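Local coordinates for prophage pi2 protein 01, integrase (Lactococcus lactis, PDB 3LYS), which probably binds DNA as a phage-family integrase acting in DNA integration and recombination, of which this construct holds the helical N-terminal, core-binding region, at residues Ile4-Ser9 / Met43-Ser49. The protein carries 1 engineered substitution. Numbering follows the deposited sequence.
Sequences IKQEIS and MPNVLIS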
loop_
_atom_site.group_PDB
_atom_site.type_symbol
_atom_site.label_atom_id
_atom_site.label_comp_id
_atom_site.label_asym_id
_atom_site.label_seq_id
_atom_site.Cartn_x
_atom_site.Cartn_y
_atom_site.Cartn_z
ATOM N N ILE A 4 0.727 -9.033 -13.955
ATOM C CA ILE A 4 -0.218 -8.418 -12.995
ATOM C C ILE A 4 -0.773 -7.080 -13.484
ATOM O O ILE A 4 -0.149 -6.024 -13.329
ATOM C CB ILE A 4 0.420 -8.181 -11.584
ATOM C CG1 ILE A 4 -0.596 -7.528 -10.633
ATOM C CG2 ILE A 4 1.646 -7.275 -11.703
ATOM C CD1 ILE A 4 -1.820 -8.359 -10.307
ATOM N N LYS A 5 -1.961 -7.139 -14.075
ATOM C CA LYS A 5 -2.633 -5.949 -14.586
ATOM C C LYS A 5 -3.878 -5.680 -13.751
ATOM O O LYS A 5 -4.869 -6.405 -13.842
ATOM C CB LYS A 5 -3.012 -6.141 -16.065
ATOM C CG LYS A 5 -1.886 -5.847 -17.057
ATOM C CD LYS A 5 -1.466 -4.374 -16.998
ATOM C CE LYS A 5 -0.445 -4.025 -18.081
ATOM N NZ LYS A 5 -0.983 -4.233 -19.456
ATOM N N GLN A 6 -3.818 -4.638 -12.932
ATOM C CA GLN A 6 -4.946 -4.287 -12.086
ATOM C C GLN A 6 -4.635 -2.980 -11.333
ATOM O O GLN A 6 -3.483 -2.537 -11.299
ATOM C CB GLN A 6 -5.205 -5.433 -11.108
ATOM C CG GLN A 6 -6.531 -5.381 -10.396
ATOM C CD GLN A 6 -6.540 -6.268 -9.178
ATOM O OE1 GLN A 6 -5.726 -7.183 -9.064
ATOM N NE2 GLN A 6 -7.456 -6.004 -8.256
ATOM N N GLU A 7 -5.648 -2.353 -10.741
ATOM C CA GLU A 7 -5.415 -1.117 -10.006
ATOM C C GLU A 7 -4.873 -1.436 -8.640
ATOM O O GLU A 7 -5.332 -2.363 -8.000
ATOM C CB GLU A 7 -6.701 -0.340 -9.818
ATOM C CG GLU A 7 -7.410 -0.046 -11.104
ATOM C CD GLU A 7 -8.531 0.950 -10.919
ATOM O OE1 GLU A 7 -9.319 1.104 -11.882
ATOM O OE2 GLU A 7 -8.613 1.575 -9.825
ATOM N N ILE A 8 -3.900 -0.664 -8.185
ATOM C CA ILE A 8 -3.334 -0.892 -6.871
ATOM C C ILE A 8 -4.433 -0.926 -5.813
ATOM O O ILE A 8 -4.465 -1.829 -4.976
ATOM C CB ILE A 8 -2.339 0.214 -6.519
ATOM C CG1 ILE A 8 -1.839 0.037 -5.087
ATOM C CG2 ILE A 8 -2.988 1.575 -6.706
ATOM C CD1 ILE A 8 -0.944 -1.145 -4.912
ATOM N N SER A 9 -5.334 0.052 -5.848
ATOM C CA SER A 9 -6.418 0.125 -4.863
ATOM C C SER A 9 -7.273 -1.127 -4.888
ATOM O O SER A 9 -7.450 -1.792 -3.866
ATOM C CB SER A 9 -7.295 1.366 -5.110
ATOM O OG SER A 9 -7.674 1.500 -6.482
HETATM N N MSE A 43 -3.847 7.338 -4.699
HETATM C CA MSE A 43 -3.506 6.574 -5.890
HETATM C C MSE A 43 -4.751 6.092 -6.586
HETATM O O MSE A 43 -5.137 4.937 -6.445
HETATM C CB MSE A 43 -2.646 5.375 -5.526
HETATM C CG MSE A 43 -1.244 5.737 -5.115
HETATM SE SE MSE A 43 -0.221 4.160 -4.710
HETATM C CE MSE A 43 0.045 3.491 -6.495
ATOM N N PRO A 44 -5.392 6.969 -7.360
ATOM C CA PRO A 44 -6.613 6.624 -8.086
ATOM C C PRO A 44 -6.457 5.468 -9.072
ATOM O O PRO A 44 -6.234 4.319 -8.677
ATOM C CB PRO A 44 -6.977 7.930 -8.779
ATOM C CG PRO A 44 -5.639 8.498 -9.079
ATOM C CD PRO A 44 -4.918 8.300 -7.763
ATOM N N ASN A 45 -6.564 5.763 -10.359
ATOM C CA ASN A 45 -6.471 4.712 -11.357
ATOM C C ASN A 45 -5.065 4.161 -11.558
ATOM O O ASN A 45 -4.728 3.654 -12.629
ATOM C CB ASN A 45 -7.037 5.217 -12.675
ATOM C CG ASN A 45 -8.482 5.626 -12.552
ATOM O OD1 ASN A 45 -9.341 4.803 -12.262
ATOM N ND2 ASN A 45 -8.758 6.907 -12.760
ATOM N N VAL A 46 -4.254 4.233 -10.512
ATOM C CA VAL A 46 -2.884 3.745 -10.579
ATOM C C VAL A 46 -2.810 2.221 -10.742
ATOM O O VAL A 46 -3.315 1.471 -9.905
ATOM C CB VAL A 46 -2.112 4.157 -9.311
ATOM C CG1 VAL A 46 -0.627 4.008 -9.543
ATOM C CG2 VAL A 46 -2.474 5.584 -8.928
ATOM N N LEU A 47 -2.195 1.767 -11.832
ATOM C CA LEU A 47 -2.046 0.333 -12.076
ATOM C C LEU A 47 -0.796 -0.197 -11.408
ATOM O O LEU A 47 0.282 0.380 -11.513
ATOM C CB LEU A 47 -1.965 0.023 -13.565
ATOM C CG LEU A 47 -3.255 -0.452 -14.194
ATOM C CD1 LEU A 47 -4.303 0.634 -14.075
ATOM C CD2 LEU A 47 -3.002 -0.815 -15.641
ATOM N N ILE A 48 -0.958 -1.317 -10.729
ATOM C CA ILE A 48 0.132 -1.947 -10.014
ATOM C C ILE A 48 1.399 -2.083 -10.888
ATOM O O ILE A 48 2.531 -1.952 -10.401
ATOM C CB ILE A 48 -0.339 -3.314 -9.512
ATOM C CG1 ILE A 48 0.703 -3.932 -8.589
ATOM C CG2 ILE A 48 -0.653 -4.206 -10.691
ATOM C CD1 ILE A 48 0.732 -3.311 -7.222
ATOM N N SER A 49 1.208 -2.313 -12.187
ATOM C CA SER A 49 2.325 -2.481 -13.121
ATOM C C SER A 49 2.956 -1.172 -13.576
ATOM O O SER A 49 3.934 -1.183 -14.323
ATOM C CB SER A 49 1.862 -3.255 -14.351
ATOM O OG SER A 49 0.899 -2.512 -15.055
#
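Two main-chain hydrogen bonds join residues 4-9 to 43-49 on either side of the E7/L47 pair. I48 N donates to Q6 O at 2.9 Å. I8 N donates to V46 O at 2.8 Å, with the N-H pointing almost straight at the oxygen (167°). The chains run antiparallel, and E7 and L47 form a single bridge of the non-hydrogen-bonded kind, their CA atoms 4.2 Å apart. Each acceptor also takes a CA-H...O contact: L47 CA to Q6 O and E7 CA to V46 O. E7 is the N-cap of helix 8-19, and V46 O gives the amide of I8, the helix's first residue, an acceptor from outside the helix. Farther out, the E7 and N45 side chains run side by side, pointing the same way, with carboxylate and amide planes 82° apart; their nearest atoms are two oxygens, E7 OE1 and N45 OD1, with no hydrogen bond between them. K5 folds back through a bend at chi2, bringing CD to 3.6 Å from S49 OG.

On the side of the bridge where I8 and I48 lie, the contact is apolar. These two cross at about a right angle, meeting at their CD1 atoms, 3.6 Å apart; CG1 anti to the backbone N (chi1 175° in I8) sends each CD1 toward the other isoleucine. I48 CG2 packs against I4 CG1, while I8 CG2 touches V46 CB and, at 3.6 Å, CE of selenomethionine M43.

Within the core-binding, SAM-like N-terminal domain, this pairing ties the lead-in to helix 8-19 to the loop between helices 26-42 and 53-64. I8 packs on I83, and I4 and I48 on L86, of helix 69-88; I8 also reaches L39 of helix 26-42.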